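Trimeric intracellular cation channel type 1B.2 (Caenorhabditis elegans, PDB 5EIK) forms a homotrimeric potassium channel of intracellular membranes that binds PIP2 and may supply the counter-ion current for rapid calcium release. Local coordinates at residues T14-G19 and T215-L220; P29-A34 and S127-V132; F54-P59 and V105-F110. All blocks are in the same frame, centred on the assembly; numbering follows the deposited sequence.

Interaction 1 (T14-G19 and T215-L220)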
loop_
_atom_site.group_PDB
_atom_site.type_symbol
_atom_site.label_atom_id
_atom_site.label_comp_id
_atom_site.label_asym_id
_atom_site.label_seq_id
_atom_site.Cartn_x
_atom_site.Cartn_y
_atom_site.Cartn_z
ATOM N N THR A 14 26.445 20.616 -32.576
ATOM C CA THR A 14 25.906 19.360 -33.077
ATOM C C THR A 14 25.246 18.629 -31.909
ATOM O O THR A 14 24.100 18.185 -32.005
ATOM C CB THR A 14 27.029 18.472 -33.657
ATOM O OG1 THR A 14 27.689 19.164 -34.725
ATOM C CG2 THR A 14 26.462 17.166 -34.183
ATOM N N LEU A 15 25.986 18.512 -30.809
ATOM C CA LEU A 15 25.490 17.853 -29.612
ATOM C C LEU A 15 24.196 18.508 -29.161
ATOM O O LEU A 15 23.231 17.817 -28.837
ATOM C CB LEU A 15 26.518 17.934 -28.483
ATOM C CG LEU A 15 27.847 17.205 -28.705
ATOM C CD1 LEU A 15 28.720 17.351 -27.468
ATOM C CD2 LEU A 15 27.592 15.737 -29.003
ATOM N N ILE A 16 24.176 19.836 -29.137
ATOM C CA ILE A 16 22.979 20.558 -28.724
ATOM C C ILE A 16 21.790 20.146 -29.581
ATOM O O ILE A 16 20.677 19.983 -29.074
ATOM C CB ILE A 16 23.170 22.089 -28.827
ATOM C CG1 ILE A 16 24.097 22.570 -27.713
ATOM C CG2 ILE A 16 21.830 22.802 -28.707
ATOM C CD1 ILE A 16 24.428 24.046 -27.787
ATOM N N ASP A 17 22.026 19.962 -30.875
ATOM C CA ASP A 17 20.954 19.563 -31.777
ATOM C C ASP A 17 20.509 18.129 -31.538
ATOM O O ASP A 17 19.322 17.821 -31.618
ATOM C CB ASP A 17 21.389 19.722 -33.232
ATOM C CG ASP A 17 21.546 21.171 -33.628
ATOM O OD1 ASP A 17 20.619 21.960 -33.342
ATOM O OD2 ASP A 17 22.586 21.519 -34.228
ATOM N N ALA A 18 21.466 17.257 -31.251
ATOM C CA ALA A 18 21.161 15.858 -30.999
ATOM C C ALA A 18 20.273 15.783 -29.767
ATOM O O ALA A 18 19.311 15.023 -29.726
ATOM C CB ALA A 18 22.447 15.069 -30.773
ATOM N N GLY A 19 20.605 16.598 -28.771
ATOM C CA GLY A 19 19.845 16.631 -27.540
ATOM C C GLY A 19 18.416 17.076 -27.753
ATOM O O GLY A 19 17.488 16.477 -27.206
ATOM N N THR A 215 23.887 25.919 -15.665
ATOM C CA THR A 215 24.132 27.019 -16.588
ATOM C C THR A 215 24.334 26.447 -17.983
ATOM O O THR A 215 24.413 27.182 -18.967
ATOM C CB THR A 215 25.393 27.806 -16.186
ATOM O OG1 THR A 215 26.533 26.936 -16.221
ATOM C CG2 THR A 215 25.240 28.370 -14.783
ATOM N N ALA A 216 24.417 25.121 -18.052
ATOM C CA ALA A 216 24.609 24.427 -19.315
ATOM C C ALA A 216 23.329 24.440 -20.134
ATOM O O ALA A 216 22.236 24.584 -19.585
ATOM C CB ALA A 216 25.035 22.992 -19.054
ATOM N N PRO A 217 23.447 24.303 -21.465
ATOM C CA PRO A 217 22.273 24.295 -22.345
ATOM C C PRO A 217 21.431 23.076 -21.985
ATOM O O PRO A 217 21.930 21.950 -22.022
ATOM C CB PRO A 217 22.882 24.158 -23.741
ATOM C CG PRO A 217 24.254 24.740 -23.587
ATOM C CD PRO A 217 24.689 24.201 -22.249
ATOM N N HIS A 218 20.167 23.294 -21.642
ATOM C CA HIS A 218 19.292 22.194 -21.256
ATOM C C HIS A 218 19.287 21.021 -22.231
ATOM O O HIS A 218 19.359 19.864 -21.808
ATOM C CB HIS A 218 17.870 22.714 -21.026
ATOM C CG HIS A 218 17.759 23.642 -19.855
ATOM N ND1 HIS A 218 16.571 24.227 -19.476
ATOM C CD2 HIS A 218 18.694 24.089 -18.981
ATOM C CE1 HIS A 218 16.777 24.995 -18.419
ATOM N NE2 HIS A 218 18.057 24.928 -18.100
ATOM N N ASP A 219 19.228 21.306 -23.528
ATOM C CA ASP A 219 19.224 20.236 -24.520
ATOM C C ASP A 219 20.501 19.412 -24.473
ATOM O O ASP A 219 20.518 18.258 -24.896
ATOM C CB ASP A 219 19.024 20.789 -25.934
ATOM C CG ASP A 219 17.556 20.961 -26.292
ATOM O OD1 ASP A 219 16.754 20.059 -25.966
ATOM O OD2 ASP A 219 17.205 21.988 -26.915
ATOM N N LEU A 220 21.570 20.006 -23.962
ATOM C CA LEU A 220 22.840 19.306 -23.858
ATOM C C LEU A 220 22.836 18.442 -22.599
ATOM O O LEU A 220 23.348 17.322 -22.603
ATOM C CB LEU A 220 23.992 20.311 -23.801
ATOM C CG LEU A 220 25.397 19.726 -23.641
ATOM C CD1 LEU A 220 25.734 18.811 -24.822
ATOM C CD2 LEU A 220 26.395 20.869 -23.533
#
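I16 and G19 lie against D219 where helix 11-24 runs past the N-terminal start of helix 218-238, and L15 and P217 fill in around them. The backbones come close, G19 CA standing 4.7 Å from D219 CA, because G19 carries no side chain on the side that faces the other segment. G19 instead offers its CA-H to D219 O at 3.2 Å, nearly straight with 154° at the hydrogen. D219 enters through its methylene: CB points at helix 11-24 and sits 3.6 Å from I16 O, so the aspartate meets the helix by its stem, with backbone rather than side chains as its main partner.

The apolar pieces meet beyond this backbone contact. L15 directs its CB at the other segment and uses that root carbon, not its branch, as the surface. L220 CB leaves alongside the other segment, but with CG anti to its backbone N (chi1 178°) the chain places CD1 3.8 Å from L15 CB. I16 also leaves alongside its partner, and its CD1 end reaches P217 CG at a loose 4.3 Å. P217 is the N-cap residue of helix 218-238, and its carbonyl O accepts the backbone bond from L220 N at 2.8 Å, which closes the first turn.

The site lies at the periphery of the chain, well away from the lipid-binding residues. Here the N-terminal helix 11-24, probably lumenal, is laid across the beginning of the seventh transmembrane helix, 218-238, and L15 extends the contact one turn further along that helix to L223.

Interaction 2 (P29-A34 and S127-V132). With PT5 ([(2R)-1-octadecanoyloxy-3-[oxidanyl-[(1R,2R,3S,4R,5R,6S)-2,3,6-tris(oxidanyl)-4,5-diphosphonooxy-cyclohexyl]oxy-phospho ryl]oxy-propan-2-yl] (8Z)-icosa-5,8,11,14-tetraenoate), chain B.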
loop_
_atom_site.group_PDB
_atom_site.type_symbol
_atom_site.label_atom_id
_atom_site.label_comp_id
_atom_site.label_asym_id
_atom_site.label_seq_id
_atom_site.Cartn_x
_atom_site.Cartn_y
_atom_site.Cartn_z
ATOM N N PRO A 29 4.597 4.756 -31.031
ATOM C CA PRO A 29 4.400 3.557 -30.210
ATOM C C PRO A 29 5.668 2.711 -30.046
ATOM O O PRO A 29 5.693 1.773 -29.258
ATOM C CB PRO A 29 3.337 2.807 -30.990
ATOM C CG PRO A 29 3.841 2.992 -32.410
ATOM C CD PRO A 29 4.273 4.469 -32.444
ATOM N N TYR A 30 6.720 3.052 -30.780
ATOM C CA TYR A 30 7.945 2.266 -30.736
ATOM C C TYR A 30 8.789 2.322 -29.477
ATOM O O TYR A 30 9.309 1.294 -29.027
ATOM C CB TYR A 30 8.801 2.588 -31.960
ATOM C CG TYR A 30 8.122 2.151 -33.231
ATOM C CD1 TYR A 30 7.817 0.807 -33.447
ATOM C CD2 TYR A 30 7.725 3.077 -34.192
ATOM C CE1 TYR A 30 7.127 0.396 -34.587
ATOM C CE2 TYR A 30 7.035 2.679 -35.334
ATOM C CZ TYR A 30 6.739 1.336 -35.524
ATOM O OH TYR A 30 6.051 0.927 -36.646
ATOM N N PHE A 31 8.957 3.494 -28.893
ATOM C CA PHE A 31 9.745 3.523 -27.681
ATOM C C PHE A 31 8.915 2.899 -26.553
ATOM O O PHE A 31 9.451 2.205 -25.689
ATOM C CB PHE A 31 10.181 4.949 -27.360
ATOM C CG PHE A 31 11.242 5.476 -28.296
ATOM C CD1 PHE A 31 10.901 5.968 -29.556
ATOM C CD2 PHE A 31 12.587 5.464 -27.922
ATOM C CE1 PHE A 31 11.885 6.442 -30.427
ATOM C CE2 PHE A 31 13.576 5.932 -28.782
ATOM C CZ PHE A 31 13.226 6.424 -30.038
ATOM N N ASP A 32 7.601 3.110 -26.597
ATOM C CA ASP A 32 6.702 2.541 -25.592
ATOM C C ASP A 32 6.683 1.015 -25.681
ATOM O O ASP A 32 6.804 0.321 -24.663
ATOM C CB ASP A 32 5.273 3.078 -25.763
ATOM C CG ASP A 32 5.135 4.529 -25.319
ATOM O OD1 ASP A 32 6.019 5.012 -24.584
ATOM O OD2 ASP A 32 4.138 5.180 -25.687
ATOM N N ALA A 33 6.535 0.500 -26.899
ATOM C CA ALA A 33 6.507 -0.937 -27.123
ATOM C C ALA A 33 7.801 -1.594 -26.618
ATOM O O ALA A 33 7.775 -2.698 -26.071
ATOM C CB ALA A 33 6.303 -1.228 -28.614
ATOM N N ALA A 34 8.929 -0.916 -26.800
ATOM C CA ALA A 34 10.206 -1.452 -26.345
ATOM C C ALA A 34 10.144 -1.646 -24.833
ATOM O O ALA A 34 10.557 -2.681 -24.309
ATOM C CB ALA A 34 11.354 -0.498 -26.704
ATOM N N SER A 127 16.680 -2.109 -25.219
ATOM C CA SER A 127 17.165 -1.466 -24.011
ATOM C C SER A 127 17.505 -0.006 -24.245
ATOM O O SER A 127 17.268 0.841 -23.383
ATOM C CB SER A 127 18.391 -2.207 -23.490
ATOM O OG SER A 127 18.041 -3.526 -23.106
ATOM N N VAL A 128 18.064 0.290 -25.413
ATOM C CA VAL A 128 18.420 1.665 -25.737
ATOM C C VAL A 128 17.154 2.499 -25.815
ATOM O O VAL A 128 17.062 3.557 -25.186
ATOM C CB VAL A 128 19.197 1.747 -27.076
ATOM C CG1 VAL A 128 19.399 3.195 -27.487
ATOM C CG2 VAL A 128 20.559 1.076 -26.913
ATOM N N LEU A 129 16.171 2.014 -26.572
ATOM C CA LEU A 129 14.911 2.735 -26.706
ATOM C C LEU A 129 14.248 2.920 -25.341
ATOM O O LEU A 129 13.688 3.982 -25.053
ATOM C CB LEU A 129 13.951 1.991 -27.636
ATOM C CG LEU A 129 14.439 1.705 -29.062
ATOM C CD1 LEU A 129 13.306 1.083 -29.859
ATOM C CD2 LEU A 129 14.908 2.982 -29.732
ATOM N N LYS A 130 14.312 1.894 -24.496
ATOM C CA LYS A 130 13.699 1.996 -23.181
ATOM C C LYS A 130 14.353 3.097 -22.347
ATOM O O LYS A 130 13.667 3.855 -21.656
ATOM C CB LYS A 130 13.790 0.670 -22.423
ATOM C CG LYS A 130 13.130 0.744 -21.052
ATOM C CD LYS A 130 13.445 -0.452 -20.197
ATOM C CE LYS A 130 12.971 -0.229 -18.768
ATOM N NZ LYS A 130 13.523 -1.269 -17.848
ATOM N N GLU A 131 15.677 3.189 -22.403
ATOM C CA GLU A 131 16.356 4.219 -21.631
ATOM C C GLU A 131 15.942 5.612 -22.109
ATOM O O GLU A 131 15.814 6.539 -21.312
ATOM C CB GLU A 131 17.874 4.030 -21.699
ATOM C CG GLU A 131 18.355 2.776 -20.978
ATOM C CD GLU A 131 17.761 2.641 -19.576
ATOM O OE1 GLU A 131 17.784 3.629 -18.806
ATOM O OE2 GLU A 131 17.272 1.545 -19.236
ATOM N N VAL A 132 15.719 5.763 -23.407
ATOM C CA VAL A 132 15.288 7.048 -23.924
ATOM C C VAL A 132 13.923 7.368 -23.316
ATOM O O VAL A 132 13.675 8.485 -22.880
ATOM C CB VAL A 132 15.166 7.023 -25.468
ATOM C CG1 VAL A 132 14.385 8.251 -25.971
ATOM C CG2 VAL A 132 16.561 6.995 -26.087
HETATM O O12 PT5 B . 16.695 -0.577 -6.194
HETATM P P1 PT5 B . 15.177 -0.654 -6.156
HETATM O O13 PT5 B . 14.361 0.879 -6.112
HETATM O O11 PT5 B . 14.558 -1.465 -4.872
HETATM O O6 PT5 B . 15.452 -3.436 -8.884
HETATM O O1 PT5 B . 14.530 -1.343 -7.422
HETATM C C1 PT5 B . 15.014 -1.095 -8.746
HETATM C C6 PT5 B . 14.725 -2.366 -9.492
HETATM C C2 PT5 B . 14.302 0.114 -9.462
HETATM O O2 PT5 B . 12.874 -0.074 -9.442
HETATM C C3 PT5 B . 14.738 0.197 -10.956
HETATM O O3 PT5 B . 13.980 1.227 -11.577
HETATM C C4 PT5 B . 14.500 -1.092 -11.701
HETATM O O4 PT5 B . 15.107 -1.032 -12.956
HETATM P P4 PT5 B . 14.206 -1.045 -14.316
HETATM O O41 PT5 B . 13.208 -2.311 -14.407
HETATM O O42 PT5 B . 15.164 -1.061 -15.619
HETATM O O43 PT5 B . 13.358 0.198 -14.334
HETATM C C5 PT5 B . 15.101 -2.313 -10.978
HETATM O O5 PT5 B . 14.596 -3.484 -11.619
HETATM P P5 PT5 B . 15.671 -4.331 -12.513
HETATM O O52 PT5 B . 17.024 -3.540 -12.793
HETATM O O51 PT5 B . 15.942 -5.800 -11.739
HETATM O O53 PT5 B . 14.733 -4.631 -13.855
HETATM C C7 PT5 B . 12.937 0.956 -5.824
HETATM C C8 PT5 B . 12.744 2.132 -4.849
HETATM C C9 PT5 B . 12.755 1.734 -3.337
HETATM O O16 PT5 B . 11.457 2.793 -5.163
HETATM C C10 PT5 B . 11.540 3.986 -5.823
HETATM O O17 PT5 B . 11.727 4.089 -7.023
HETATM O O18 PT5 B . 11.550 2.307 -2.668
HETATM C C11 PT5 B . 11.492 2.545 -1.255
HETATM O O19 PT5 B . 12.485 2.729 -0.493
HETATM C C12 PT5 B . 11.367 5.207 -4.918
HETATM C C13 PT5 B . 10.274 6.240 -5.293
HETATM C C14 PT5 B . 10.281 7.431 -4.307
HETATM C C15 PT5 B . 9.135 7.371 -3.281
HETATM C C16 PT5 B . 9.003 8.669 -2.431
HETATM C C17 PT5 B . 8.634 8.401 -0.938
HETATM C C18 PT5 B . 7.575 9.361 -0.389
HETATM C C19 PT5 B . 6.765 9.096 0.529
HETATM C C20 PT5 B . 5.598 8.139 0.823
HETATM C C21 PT5 B . 5.944 6.867 1.639
HETATM C C22 PT5 B . 4.813 5.821 1.628
HETATM C C23 PT5 B . 4.584 5.172 3.009
HETATM C C24 PT5 B . 3.102 5.178 3.442
HETATM C C31 PT5 B . 10.054 2.556 -0.728
HETATM C C32 PT5 B . 9.355 3.932 -0.926
HETATM C C33 PT5 B . 7.852 3.925 -0.517
HETATM C C34 PT5 B . 6.867 3.648 -1.682
HETATM C C35 PT5 B . 5.297 3.508 -1.368
HETATM C C36 PT5 B . 4.661 2.288 -1.254
HETATM C C37 PT5 B . 3.507 2.137 -0.238
HETATM C C38 PT5 B . 2.471 1.380 -0.905
HETATM C C39 PT5 B . 2.065 -0.007 -0.680
HETATM C C40 PT5 B . 2.950 -1.132 -1.115
HETATM C C25 PT5 B . 2.429 3.798 3.242
HETATM C C26 PT5 B . 0.906 3.848 3.439
HETATM C C41 PT5 B . 3.678 -1.929 -0.025
HETATM C C42 PT5 B . 4.676 -2.943 -0.598
HETATM C C43 PT5 B . 6.094 -2.381 -0.747
#
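A first torsion of -72° sets F31 CG anti to its carbonyl carbon and leads the ring round to L129, although its CB leaves alongside the contact and only the ring comes nearer. L129 takes the same kind of rotamer and brings its branch up to the ring, the two side chains crossing at about a right angle. L129 CD2 lies 3.4 Å from F31 CE2, in an oblique approach. The same ring border then turns its CD2 towards L129 O at 3.4 Å, with that oxygen in the ring plane. V132 CG1 packs on F31 CE2 at 3.7 Å, so residues one turn apart on helix 120-148 pack on one phenylalanine.

This is the crossing of the first and fourth transmembrane helices in the seven-helix TRIC subunit. The axes of the short helical segments 30-34 and 127-132 come within 8.1 Å, with 111° between their N-to-C directions. A34, small and directed at the partner, lets them close up, its CB 3.7 Å from L129 CB. D32 ties the same two helices through a hydrogen bond to Q133.

K130 leaves this apolar seam. CG anti to its N (chi1 -179°) and an extended chain carry NZ to the PIP2 phosphate, where it donates to PT5 O42 at 2.8 Å. R134, one turn on and itself bridged to E131, donates to the same lipid, so the two cations share the anionic headgroup.

Interaction 3 (F54-P59 and V105-F110). With DMU (decyl-beta-D-maltopyranoside), chain M.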
loop_
_atom_site.group_PDB
_atom_site.type_symbol
_atom_site.label_atom_id
_atom_site.label_comp_id
_atom_site.label_asym_id
_atom_site.label_seq_id
_atom_site.Cartn_x
_atom_site.Cartn_y
_atom_site.Cartn_z
ATOM N N PHE A 54 1.504 -21.369 -16.690
ATOM C CA PHE A 54 0.903 -20.416 -15.771
ATOM C C PHE A 54 0.068 -19.372 -16.508
ATOM O O PHE A 54 -1.067 -19.082 -16.122
ATOM C CB PHE A 54 1.997 -19.722 -14.955
ATOM C CG PHE A 54 1.526 -18.493 -14.225
ATOM C CD1 PHE A 54 1.333 -17.290 -14.902
ATOM C CD2 PHE A 54 1.257 -18.541 -12.865
ATOM C CE1 PHE A 54 0.875 -16.156 -14.237
ATOM C CE2 PHE A 54 0.800 -17.413 -12.194
ATOM C CZ PHE A 54 0.609 -16.218 -12.881
ATOM N N SER A 55 0.639 -18.810 -17.567
ATOM C CA SER A 55 -0.038 -17.786 -18.347
ATOM C C SER A 55 -1.275 -18.313 -19.068
ATOM O O SER A 55 -2.240 -17.575 -19.292
ATOM C CB SER A 55 0.932 -17.181 -19.364
ATOM O OG SER A 55 1.355 -18.157 -20.302
ATOM N N ARG A 56 -1.255 -19.587 -19.438
ATOM C CA ARG A 56 -2.399 -20.150 -20.137
ATOM C C ARG A 56 -3.527 -20.537 -19.182
ATOM O O ARG A 56 -4.689 -20.616 -19.581
ATOM C CB ARG A 56 -1.946 -21.332 -21.000
ATOM C CG ARG A 56 -1.106 -20.871 -22.189
ATOM C CD ARG A 56 -0.588 -22.018 -23.040
ATOM N NE ARG A 56 0.198 -21.541 -24.180
ATOM C CZ ARG A 56 -0.304 -20.881 -25.222
ATOM N NH1 ARG A 56 -1.602 -20.611 -25.287
ATOM N NH2 ARG A 56 0.498 -20.486 -26.202
ATOM N N LYS A 57 -3.183 -20.745 -17.914
ATOM C CA LYS A 57 -4.176 -21.097 -16.905
ATOM C C LYS A 57 -4.734 -19.864 -16.198
ATOM O O LYS A 57 -5.884 -19.867 -15.767
ATOM C CB LYS A 57 -3.572 -22.050 -15.870
ATOM C CG LYS A 57 -3.279 -23.436 -16.415
ATOM C CD LYS A 57 -2.620 -24.322 -15.372
ATOM C CE LYS A 57 -2.304 -25.706 -15.934
ATOM N NZ LYS A 57 -1.365 -25.665 -17.099
ATOM N N HIS A 58 -3.924 -18.813 -16.078
ATOM C CA HIS A 58 -4.367 -17.584 -15.419
ATOM C C HIS A 58 -4.033 -16.353 -16.258
ATOM O O HIS A 58 -3.245 -15.500 -15.856
ATOM C CB HIS A 58 -3.709 -17.457 -14.046
ATOM C CG HIS A 58 -3.776 -18.704 -13.228
ATOM N ND1 HIS A 58 -2.894 -19.752 -13.398
ATOM C CD2 HIS A 58 -4.624 -19.084 -12.245
ATOM C CE1 HIS A 58 -3.196 -20.720 -12.554
ATOM N NE2 HIS A 58 -4.244 -20.341 -11.842
ATOM N N PRO A 59 -4.655 -16.236 -17.430
ATOM C CA PRO A 59 -4.417 -15.110 -18.334
ATOM C C PRO A 59 -4.739 -13.736 -17.763
ATOM O O PRO A 59 -3.993 -12.784 -17.987
ATOM C CB PRO A 59 -5.274 -15.465 -19.549
ATOM C CG PRO A 59 -6.424 -16.205 -18.929
ATOM C CD PRO A 59 -5.724 -17.108 -17.947
ATOM N N VAL A 105 4.050 -11.447 -26.416
ATOM C CA VAL A 105 5.171 -12.006 -25.672
ATOM C C VAL A 105 4.854 -13.367 -25.060
ATOM O O VAL A 105 5.695 -14.264 -25.045
ATOM C CB VAL A 105 5.644 -11.028 -24.569
ATOM C CG1 VAL A 105 6.609 -11.717 -23.634
ATOM C CG2 VAL A 105 6.331 -9.825 -25.205
ATOM N N PHE A 106 3.635 -13.536 -24.567
ATOM C CA PHE A 106 3.264 -14.806 -23.961
ATOM C C PHE A 106 2.607 -15.817 -24.890
ATOM O O PHE A 106 2.739 -17.018 -24.676
ATOM C CB PHE A 106 2.330 -14.581 -22.757
ATOM C CG PHE A 106 3.032 -14.107 -21.521
ATOM C CD1 PHE A 106 3.305 -12.754 -21.325
ATOM C CD2 PHE A 106 3.432 -15.018 -20.551
ATOM C CE1 PHE A 106 3.962 -12.318 -20.179
ATOM C CE2 PHE A 106 4.090 -14.594 -19.401
ATOM C CZ PHE A 106 4.356 -13.239 -19.217
ATOM N N TYR A 107 1.912 -15.359 -25.926
ATOM C CA TYR A 107 1.207 -16.309 -26.786
ATOM C C TYR A 107 1.507 -16.389 -28.284
ATOM O O TYR A 107 0.847 -17.155 -28.984
ATOM C CB TYR A 107 -0.294 -16.102 -26.602
ATOM C CG TYR A 107 -0.709 -16.026 -25.154
ATOM C CD1 TYR A 107 -0.560 -17.120 -24.304
ATOM C CD2 TYR A 107 -1.251 -14.855 -24.631
ATOM C CE1 TYR A 107 -0.941 -17.046 -22.966
ATOM C CE2 TYR A 107 -1.635 -14.770 -23.300
ATOM C CZ TYR A 107 -1.477 -15.868 -22.470
ATOM O OH TYR A 107 -1.842 -15.775 -21.145
ATOM N N SER A 108 2.472 -15.623 -28.791
ATOM C CA SER A 108 2.770 -15.691 -30.223
ATOM C C SER A 108 3.086 -17.138 -30.587
ATOM O O SER A 108 3.752 -17.846 -29.834
ATOM C CB SER A 108 3.956 -14.782 -30.602
ATOM O OG SER A 108 5.195 -15.320 -30.180
ATOM N N PRO A 109 2.594 -17.598 -31.747
ATOM C CA PRO A 109 2.831 -18.971 -32.201
ATOM C C PRO A 109 4.317 -19.275 -32.345
ATOM O O PRO A 109 5.091 -18.443 -32.829
ATOM C CB PRO A 109 2.084 -19.022 -33.535
ATOM C CG PRO A 109 2.208 -17.630 -34.030
ATOM C CD PRO A 109 1.919 -16.815 -32.798
ATOM N N PHE A 110 4.708 -20.467 -31.907
ATOM C CA PHE A 110 6.101 -20.894 -31.973
ATOM C C PHE A 110 6.946 -19.952 -31.115
ATOM O O PHE A 110 8.178 -20.001 -31.146
ATOM C CB PHE A 110 6.593 -20.904 -33.438
ATOM C CG PHE A 110 5.762 -21.776 -34.352
ATOM C CD1 PHE A 110 5.825 -23.165 -34.265
ATOM C CD2 PHE A 110 4.874 -21.204 -35.262
ATOM C CE1 PHE A 110 5.011 -23.980 -35.071
ATOM C CE2 PHE A 110 4.055 -22.009 -36.075
ATOM C CZ PHE A 110 4.122 -23.400 -35.979
HETATM C C1 DMU M . -6.700 -15.057 -10.570
HETATM C C2 DMU M . -6.445 -16.134 -9.493
HETATM C C3 DMU M . -4.916 -16.224 -9.179
HETATM C C4 DMU M . -4.343 -14.806 -8.900
HETATM O O5 DMU M . -4.673 -13.860 -9.960
HETATM C C6 DMU M . -6.104 -13.706 -10.125
HETATM O O7 DMU M . -4.667 -17.047 -7.997
HETATM O O16 DMU M . -6.364 -12.721 -11.143
HETATM C C18 DMU M . -6.686 -11.479 -10.493
HETATM C C19 DMU M . -6.730 -10.347 -11.533
HETATM C C22 DMU M . -7.992 -10.457 -12.386
HETATM C C25 DMU M . -7.788 -9.704 -13.702
HETATM C C28 DMU M . -8.720 -8.475 -13.762
HETATM C C31 DMU M . -9.469 -8.390 -15.109
HETATM C C34 DMU M . -8.518 -8.553 -16.315
HETATM C C37 DMU M . -9.356 -8.724 -17.594
HETATM C C40 DMU M . -9.814 -7.340 -18.096
HETATM C C43 DMU M . -10.134 -7.409 -19.590
HETATM O O49 DMU M . -8.121 -14.920 -10.785
HETATM O O55 DMU M . -6.898 -17.393 -10.018
HETATM C C57 DMU M . -2.819 -14.905 -8.769
HETATM O O61 DMU M . -2.338 -13.759 -8.072
HETATM C C5 DMU M . -4.501 -19.254 -7.127
HETATM C C7 DMU M . -3.354 -18.936 -6.151
HETATM C C8 DMU M . -2.047 -18.976 -6.873
HETATM C C9 DMU M . -2.041 -18.159 -8.141
HETATM O O1 DMU M . -3.158 -18.443 -9.027
HETATM C C10 DMU M . -4.489 -18.353 -8.347
HETATM O O2 DMU M . -1.061 -18.688 -5.989
HETATM O O3 DMU M . -5.751 -19.106 -6.528
HETATM O O4 DMU M . -3.432 -19.838 -5.026
HETATM C C11 DMU M . -0.730 -18.267 -8.814
HETATM O O6 DMU M . -0.616 -17.396 -9.958
#
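Y107 reaches across to the end of helix 51-57 and donates its phenol hydrogen to S55 O, with OH and O 2.6 Å apart. The oxygen lies in the plane of the tyrosine ring, at its edge. Seen from the carbonyl, however, the hydroxyl arrives from above, 60° out of the carbonyl plane and with a C=O...OH angle of 115°. Y107 gets there with CG anti to its carbonyl carbon (chi1 -48°), which swings the ring toward helix 51-57 and puts OH at its far end beside S55 O, while F106 CB covers the centre of one ring face and W102 meets the ring edge-to-face.

S55 serves with its stem as well. Its OG sits between N and the carbonyl carbon and is held within its own helix by I52 O, leaving CB turned to F106 CD2 at 3.5 Å. R56 runs extended from CG to NE and slides past Y107 in the opposite direction. Y107 CD1 lies over one face of the guanidinium, offset toward its rim and 3.8 Å from R56 NH1; with the planes strongly inclined, this is an oblique contact and no flat stack. P59 CB adds a light touch on Y107 OH at 3.8 Å. R56 and Y107 also line the bound phosphatidylcholine, and K57 O accepts a bond from K196 of a neighbouring subunit.

In a continuing helix S55 O would look to the backbone N of residue 59, but that residue is a proline with no N-H to give. The Y107 hydroxyl supplies the missing donor at this helix break, probably on the cytoplasmic side, joining helix 51-57, just before the second transmembrane helix, to the end of the third (92-107), beside a bound phosphatidylcholine.

How the interactions relate
The three contacts are nested along the chain: 14-19 with 215-220 encloses 29-34 with 127-132, which in turn encloses 54-59 with 105-110. Interactions 1 and 3 lie on opposite sides of the chain's centre, 44 Å apart between centres, while interaction 2 sits between them, its centre about 21 Å from that of interaction 1 and about 23 Å from that of interaction 3. Consecutive helices 11-24, 30-47 and 51-57 supply the first partners; helices 218-238, 120-148 and 92-107 supply the second. The middle contact, nearest the chain's centre, carries the PIP2-binding lysine, with the probably lumenal N-terminal helix fastened at one end and, at the other, the probably cytoplasmic corner that lines a bound phosphatidylcholine.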